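Local coordinates for protein serpin-12 (Manduca sexta, PDB 6CJ7) that probably inhibits serine proteases by the serpin mechanism and controls the prophenoloxidase activation system in larval hemolymph, at residues A[52-56]-A[57-61]; A[136-139]-A[140-144]; A[152-156]-A[157-161]. All coordinates share one frame; numbering follows the deposited sequence.

Overall arrangement
The three contacts follow one another along the chain, each local to a continuous run within the serpin domain. Contact 1 lies where the loop after helix 40-51 enters helix 56-66. Contact 2 lies within helix 131-145, helix F in serpin nomenclature, and contact 3 in the loop that leads from it to strand 165-174. The centres of contacts 2 and 3 are about 12 Å apart and the two touch, Ile138 CG2 packing 3.6 Å from Val154 CG2. Contact 1 stands off, its centre about 29 Å from contact 2 and 27 Å from contact 3. Helix F and its return loop thus pack on strands 92-102 and 317-326 of central sheet A; contact 1 joins two helices elsewhere.

Contact 1: A[52-56]-A[57-61]; sequences QGAAG and NTLDE
Ala54 and Leu59 meet across the start of helix 56-66, where the loop after helix 40-51 turns into the next helix. The apolar part is small. Ala54 CB sits against the backbone and root of Leu59, 3.7 Å from Leu59 CA and 3.8 Å from Leu59 CB. Because CG of Leu59 is anti to its own N (chi1 176°), the branched end runs back alongside the preceding loop, with Leu59 CD2 3.8 Å from Ala54 O and CD1 near the Ala54 methyl. The same leucine also touches Pro70, at the start of helix 70-85.

The polar part is backbone. Leu59 N donates to Ala55 O at 3.0 Å in a nearly straight bond (170°), but it approaches from above the carbonyl plane. The next bond, Asp60 N to Gly56 O, is also 3.0 Å long and lies in the carbonyl plane. Gly56 has a positive phi (55°), and a CB on it would collide with Asn57 N.

Polar side chains look elsewhere: Thr58 OG1 accepts from Glu301 N, and Asp60 OD1 forms a salt bridge with Arg64 one helical turn on. An alanine at Leu59 would keep the CB but would probably open a gap beside Ala54 O and take an apolar neighbour from Pro70. The chemistry implies a helix start set by two main-chain bonds and a glycine at positive phi, with Leu59 packed on the loop side, while Thr58 and Asp60 take their polar partners from outside the two segments.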
loop_
_atom_site.group_PDB
_atom_site.type_symbol
_atom_site.label_atom_id
_atom_site.label_comp_id
_atom_site.label_asym_id
_atom_site.label_seq_id
_atom_site.Cartn_x
_atom_site.Cartn_y
_atom_site.Cartn_z
ATOM N N GLN A 52 19.453 -4.257 2.253
ATOM C CA GLN A 52 20.695 -3.499 2.105
ATOM C C GLN A 52 21.633 -3.692 3.290
ATOM O O GLN A 52 22.828 -3.393 3.179
ATOM C CB GLN A 52 20.375 -2.011 1.943
ATOM C CG GLN A 52 19.400 -1.624 0.819
ATOM C CD GLN A 52 19.779 -2.180 -0.556
ATOM O OE1 GLN A 52 18.905 -2.714 -1.280
ATOM N NE2 GLN A 52 21.036 -2.066 -0.921
ATOM N N GLY A 53 21.127 -4.180 4.421
ATOM C CA GLY A 53 21.966 -4.503 5.554
ATOM C C GLY A 53 22.050 -5.971 5.899
ATOM O O GLY A 53 22.622 -6.310 6.945
ATOM N N ALA A 54 21.533 -6.859 5.051
ATOM C CA ALA A 54 21.386 -8.271 5.360
ATOM C C ALA A 54 22.580 -9.092 4.882
ATOM O O ALA A 54 23.285 -8.728 3.929
ATOM C CB ALA A 54 20.116 -8.833 4.724
ATOM N N ALA A 55 22.798 -10.217 5.559
ATOM C CA ALA A 55 23.828 -11.171 5.185
ATOM C C ALA A 55 23.319 -12.594 5.365
ATOM O O ALA A 55 22.273 -12.839 5.980
ATOM C CB ALA A 55 25.105 -10.966 6.013
ATOM N N GLY A 56 24.096 -13.542 4.837
ATOM C CA GLY A 56 23.878 -14.943 5.154
ATOM C C GLY A 56 22.468 -15.402 4.863
ATOM O O GLY A 56 21.882 -15.067 3.827
ATOM N N ASN A 57 21.904 -16.177 5.795
ATOM C CA ASN A 57 20.578 -16.745 5.570
ATOM C C ASN A 57 19.494 -15.673 5.506
ATOM O O ASN A 57 18.501 -15.843 4.790
ATOM C CB ASN A 57 20.238 -17.764 6.660
ATOM C CG ASN A 57 18.849 -18.357 6.486
ATOM O OD1 ASN A 57 17.987 -18.223 7.361
ATOM N ND2 ASN A 57 18.615 -18.997 5.344
ATOM N N THR A 58 19.655 -14.565 6.239
ATOM C CA THR A 58 18.667 -13.490 6.173
ATOM C C THR A 58 18.646 -12.845 4.794
ATOM O O THR A 58 17.573 -12.562 4.245
ATOM C CB THR A 58 18.962 -12.447 7.253
ATOM O OG1 THR A 58 18.998 -13.109 8.532
ATOM C CG2 THR A 58 17.895 -11.346 7.285
ATOM N N LEU A 59 19.823 -12.577 4.239
ATOM C CA LEU A 59 19.901 -12.033 2.889
ATOM C C LEU A 59 19.288 -12.991 1.878
ATOM O O LEU A 59 18.579 -12.567 0.958
ATOM C CB LEU A 59 21.363 -11.739 2.548
ATOM C CG LEU A 59 21.717 -11.245 1.136
ATOM C CD1 LEU A 59 21.033 -9.892 0.834
ATOM C CD2 LEU A 59 23.223 -11.143 1.001
ATOM N N ASP A 60 19.548 -14.291 2.042
ATOM C CA ASP A 60 19.012 -15.300 1.133
ATOM C C ASP A 60 17.484 -15.298 1.157
ATOM O O ASP A 60 16.836 -15.277 0.103
ATOM C CB ASP A 60 19.565 -16.681 1.513
ATOM C CG ASP A 60 18.931 -17.812 0.709
ATOM O OD1 ASP A 60 19.196 -17.911 -0.506
ATOM O OD2 ASP A 60 18.175 -18.615 1.298
ATOM N N GLU A 61 16.896 -15.291 2.363
ATOM C CA GLU A 61 15.440 -15.254 2.497
ATOM C C GLU A 61 14.851 -14.023 1.830
ATOM O O GLU A 61 13.840 -14.113 1.122
ATOM C CB GLU A 61 15.038 -15.282 3.979
ATOM C CG GLU A 61 15.114 -16.663 4.617
ATOM C CD GLU A 61 14.451 -16.750 5.998
ATOM O OE1 GLU A 61 14.061 -15.707 6.567
ATOM O OE2 GLU A 61 14.326 -17.880 6.520
#

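Contact 2: A[136-139]-A[140-144]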
loop_
_atom_site.group_PDB
_atom_site.type_symbol
_atom_site.label_atom_id
_atom_site.label_comp_id
_atom_site.label_asym_id
_atom_site.label_seq_id
_atom_site.Cartn_x
_atom_site.Cartn_y
_atom_site.Cartn_z
ATOM N N GLN A 136 5.234 8.027 21.192
ATOM C CA GLN A 136 4.654 9.297 20.772
ATOM C C GLN A 136 5.582 10.057 19.830
ATOM O O GLN A 136 5.113 10.723 18.901
ATOM C CB GLN A 136 4.292 10.139 21.988
ATOM C CG GLN A 136 2.854 9.933 22.394
ATOM C CD GLN A 136 2.606 10.373 23.800
ATOM O OE1 GLN A 136 1.952 9.681 24.585
ATOM N NE2 GLN A 136 3.146 11.524 24.143
ATOM N N ASN A 137 6.900 9.977 20.048
ATOM C CA ASN A 137 7.817 10.643 19.126
ATOM C C ASN A 137 7.759 10.022 17.736
ATOM O O ASN A 137 7.787 10.740 16.726
ATOM C CB ASN A 137 9.244 10.600 19.673
ATOM C CG ASN A 137 9.500 11.675 20.709
ATOM O OD1 ASN A 137 8.851 12.724 20.706
ATOM N ND2 ASN A 137 10.445 11.418 21.603
ATOM N N ILE A 138 7.664 8.697 17.659
ATOM C CA ILE A 138 7.558 8.045 16.355
ATOM C C ILE A 138 6.237 8.416 15.690
ATOM O O ILE A 138 6.201 8.771 14.507
ATOM C CB ILE A 138 7.708 6.522 16.499
ATOM C CG1 ILE A 138 9.165 6.175 16.862
ATOM C CG2 ILE A 138 7.293 5.829 15.204
ATOM C CD1 ILE A 138 9.344 4.745 17.358
ATOM N N ASN A 139 5.140 8.359 16.448
ATOM C CA ASN A 139 3.835 8.684 15.878
ATOM C C ASN A 139 3.774 10.135 15.424
ATOM O O ASN A 139 3.173 10.438 14.388
ATOM C CB ASN A 139 2.722 8.399 16.888
ATOM C CG ASN A 139 2.431 6.914 17.047
ATOM O OD1 ASN A 139 2.617 6.131 16.121
ATOM N ND2 ASN A 139 1.956 6.529 18.224
ATOM N N SER A 140 4.362 11.052 16.200
ATOM C CA SER A 140 4.366 12.458 15.800
ATOM C C SER A 140 5.141 12.660 14.504
ATOM O O SER A 140 4.730 13.451 13.645
ATOM C CB SER A 140 4.953 13.327 16.911
ATOM O OG SER A 140 4.020 13.514 17.957
ATOM N N TRP A 141 6.265 11.958 14.347
ATOM C CA TRP A 141 7.013 12.049 13.099
ATOM C C TRP A 141 6.190 11.521 11.929
ATOM O O TRP A 141 6.134 12.149 10.864
ATOM C CB TRP A 141 8.340 11.296 13.205
ATOM C CG TRP A 141 9.089 11.322 11.914
ATOM C CD1 TRP A 141 9.889 12.328 11.449
ATOM C CD2 TRP A 141 9.073 10.319 10.895
ATOM N NE1 TRP A 141 10.383 12.005 10.208
ATOM C CE2 TRP A 141 9.898 10.778 9.844
ATOM C CE3 TRP A 141 8.447 9.074 10.768
ATOM C CZ2 TRP A 141 10.103 10.042 8.679
ATOM C CZ3 TRP A 141 8.662 8.338 9.611
ATOM C CH2 TRP A 141 9.479 8.827 8.582
ATOM N N ILE A 142 5.541 10.364 12.109
ATOM C CA ILE A 142 4.688 9.827 11.045
ATOM C C ILE A 142 3.591 10.821 10.694
ATOM O O ILE A 142 3.337 11.099 9.517
ATOM C CB ILE A 142 4.082 8.471 11.447
ATOM C CG1 ILE A 142 5.167 7.414 11.648
ATOM C CG2 ILE A 142 3.059 8.008 10.398
ATOM C CD1 ILE A 142 4.623 6.142 12.246
ATOM N N ALA A 143 2.913 11.363 11.715
ATOM C CA ALA A 143 1.850 12.328 11.452
ATOM C C ALA A 143 2.377 13.545 10.699
ATOM O O ALA A 143 1.696 14.074 9.809
ATOM C CB ALA A 143 1.194 12.747 12.764
ATOM N N SER A 144 3.594 13.994 11.029
ATOM C CA SER A 144 4.172 15.150 10.353
ATOM C C SER A 144 4.469 14.879 8.883
ATOM O O SER A 144 4.564 15.826 8.096
ATOM C CB SER A 144 5.454 15.596 11.065
ATOM O OG SER A 144 6.518 14.689 10.835
HETATM O O HOH W 1 6.385 14.636 19.892
#
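Helix F of the serpin fold, residues 131-145, carries this contact, in which Ile138 and Ile142 line up one turn apart on its buried face. Their side chains cross obliquely, with Ile138 CG2 4.0 Å from Ile142 CD1. CG1 of Ile142 stands beside its own backbone N (chi1 -63°) and so comes down on the preceding turn, 3.3 Å from Ile138 O. Ile138 O is also the acceptor of Ile142 N, at 3.0 Å, and it lies near the plane of the Trp141 ring, off its edge.

Three more alpha-helical bonds run alongside: Ser140 N to Gln136 O, Trp141 N to Asn137 O, and Ala143 N to Asn139 O. Ser140 N to Gln136 O and Ala143 N to Asn139 O are the shorter pair, both 2.8 Å. Ala143 CB rests 3.4 Å from Asn139 O as well, so the methyl touches the same oxygen that the amide of Ala143 is bonded to.

The exposed face is polar. A water donates to Asn137 OD1 at 3.2 Å and makes a weak bond to Ser140 OG, bridging two side chains three residues apart. Further along, Ser144 OG turns back (chi1 73°) and donates to Trp141 O at 2.6 Å, giving that carbonyl a hydroxyl partner.

Asn139, which is buried, sends its amide off the helix. Its ND2 donates to Val154 O and its OD1 is hydrogen-bonded too, which should hold the amide plane in one rotation. Among the neighbouring elements, Ile138 reaches Phe100 and Trp141 reaches Ala96 and Asn98, all on strand 92-102, while Ile142 meets Ile150 in the loop that follows the helix.

Contact 3: A[152-156]-A[157-161]; sequences KLVSP and DDLSG
Val154 and Leu159 close the buried side of a short 3-10 turn in the loop that returns from helix F of the serpin fold toward strand 165-174. Their side chains cross at about a right angle, with Val154 CG1 3.9 Å from Leu159 CD1. The first torsion of Leu159 (chi1 -51°) puts CG beside its own N, which brings Leu159 CG under the turn, 3.8 Å from Ser155 O. Leu159 also presses on Ala134 and Ala135 of helix 131-145, and Val154 on Leu319 of strand 317-326.

The turn itself is compact. Asp158 N donates to Ser155 O at 3.0 Å and Leu159 N to Pro156 O at 3.2 Å, both donors standing above the carbonyl planes they address. Pro156 itself rests on Ala135 of the helix. Ser155 N is buried here and has no partner in the model.

The other side is loose and faces solvent. Asp157 and Asp158 are exposed; Asp158 CG merely lies over Ser155 CB, and Asp157 CB passes 3.8 Å from Ser155 OG. The serine side chain is bonded: extended with OG anti to N (chi1 172°), Ser155 OG accepts from Asp157 N at 3.2 Å in an ST turn, with an N-H...O angle of 151°.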
loop_
_atom_site.group_PDB
_atom_site.type_symbol
_atom_site.label_atom_id
_atom_site.label_comp_id
_atom_site.label_asym_id
_atom_site.label_seq_id
_atom_site.Cartn_x
_atom_site.Cartn_y
_atom_site.Cartn_z
ATOM N N LYS A 152 -1.277 7.242 14.930
ATOM C CA LYS A 152 -1.293 6.358 16.103
ATOM C C LYS A 152 -0.869 4.940 15.731
ATOM O O LYS A 152 -1.407 3.956 16.251
ATOM C CB LYS A 152 -2.674 6.347 16.765
ATOM C CG LYS A 152 -3.107 7.684 17.376
ATOM C CD LYS A 152 -2.284 8.034 18.616
ATOM C CE LYS A 152 -2.130 9.547 18.799
ATOM N NZ LYS A 152 -3.403 10.239 19.158
ATOM N N LEU A 153 0.123 4.811 14.848
ATOM C CA LEU A 153 0.535 3.487 14.383
ATOM C C LEU A 153 1.258 2.692 15.470
ATOM O O LEU A 153 1.053 1.480 15.591
ATOM C CB LEU A 153 1.423 3.623 13.147
ATOM C CG LEU A 153 1.990 2.329 12.547
ATOM C CD1 LEU A 153 0.867 1.376 12.136
ATOM C CD2 LEU A 153 2.916 2.629 11.358
ATOM N N VAL A 154 2.124 3.340 16.253
ATOM C CA VAL A 154 2.959 2.655 17.238
ATOM C C VAL A 154 2.300 2.738 18.607
ATOM O O VAL A 154 1.905 3.825 19.054
ATOM C CB VAL A 154 4.374 3.257 17.289
ATOM C CG1 VAL A 154 5.221 2.544 18.348
ATOM C CG2 VAL A 154 5.043 3.174 15.930
ATOM N N SER A 155 2.204 1.551 19.317
ATOM C CA SER A 155 1.681 1.574 20.677
ATOM C C SER A 155 2.816 1.549 21.697
ATOM O O SER A 155 3.809 0.831 21.510
ATOM C CB SER A 155 0.760 0.382 20.935
ATOM O OG SER A 155 0.400 0.325 22.307
ATOM N N PRO A 156 2.695 2.320 22.780
ATOM C CA PRO A 156 3.725 2.262 23.832
ATOM C C PRO A 156 3.867 0.886 24.449
ATOM O O PRO A 156 4.944 0.546 24.954
ATOM C CB PRO A 156 3.239 3.292 24.863
ATOM C CG PRO A 156 2.271 4.160 24.127
ATOM C CD PRO A 156 1.644 3.307 23.072
ATOM N N ASP A 157 2.810 0.074 24.424
ATOM C CA ASP A 157 2.893 -1.263 24.992
ATOM C C ASP A 157 3.690 -2.224 24.122
ATOM O O ASP A 157 4.051 -3.305 24.598
ATOM C CB ASP A 157 1.484 -1.808 25.233
ATOM C CG ASP A 157 0.706 -0.970 26.225
ATOM O OD1 ASP A 157 1.317 -0.491 27.207
ATOM O OD2 ASP A 157 -0.510 -0.778 26.017
ATOM N N ASP A 158 3.980 -1.858 22.874
ATOM C CA ASP A 158 4.830 -2.662 22.006
ATOM C C ASP A 158 6.310 -2.380 22.209
ATOM O O ASP A 158 7.142 -3.049 21.587
ATOM C CB ASP A 158 4.470 -2.426 20.537
ATOM C CG ASP A 158 3.063 -2.865 20.207
ATOM O OD1 ASP A 158 2.414 -3.482 21.076
ATOM O OD2 ASP A 158 2.610 -2.598 19.074
ATOM N N LEU A 159 6.659 -1.423 23.060
ATOM C CA LEU A 159 8.031 -0.969 23.202
ATOM C C LEU A 159 8.523 -1.199 24.625
ATOM O O LEU A 159 7.750 -1.149 25.589
ATOM C CB LEU A 159 8.155 0.518 22.840
ATOM C CG LEU A 159 7.560 0.963 21.501
ATOM C CD1 LEU A 159 7.813 2.443 21.279
ATOM C CD2 LEU A 159 8.129 0.140 20.356
ATOM N N SER A 160 9.821 -1.448 24.750
ATOM C CA SER A 160 10.450 -1.593 26.050
ATOM C C SER A 160 11.929 -1.289 25.883
ATOM O O SER A 160 12.416 -1.086 24.769
ATOM C CB SER A 160 10.231 -2.999 26.617
ATOM O OG SER A 160 10.971 -3.956 25.875
ATOM N N GLY A 161 12.653 -1.275 27.000
ATOM C CA GLY A 161 14.093 -1.104 26.917
ATOM C C GLY A 161 14.788 -2.187 26.119
ATOM O O GLY A 161 15.934 -1.998 25.695
#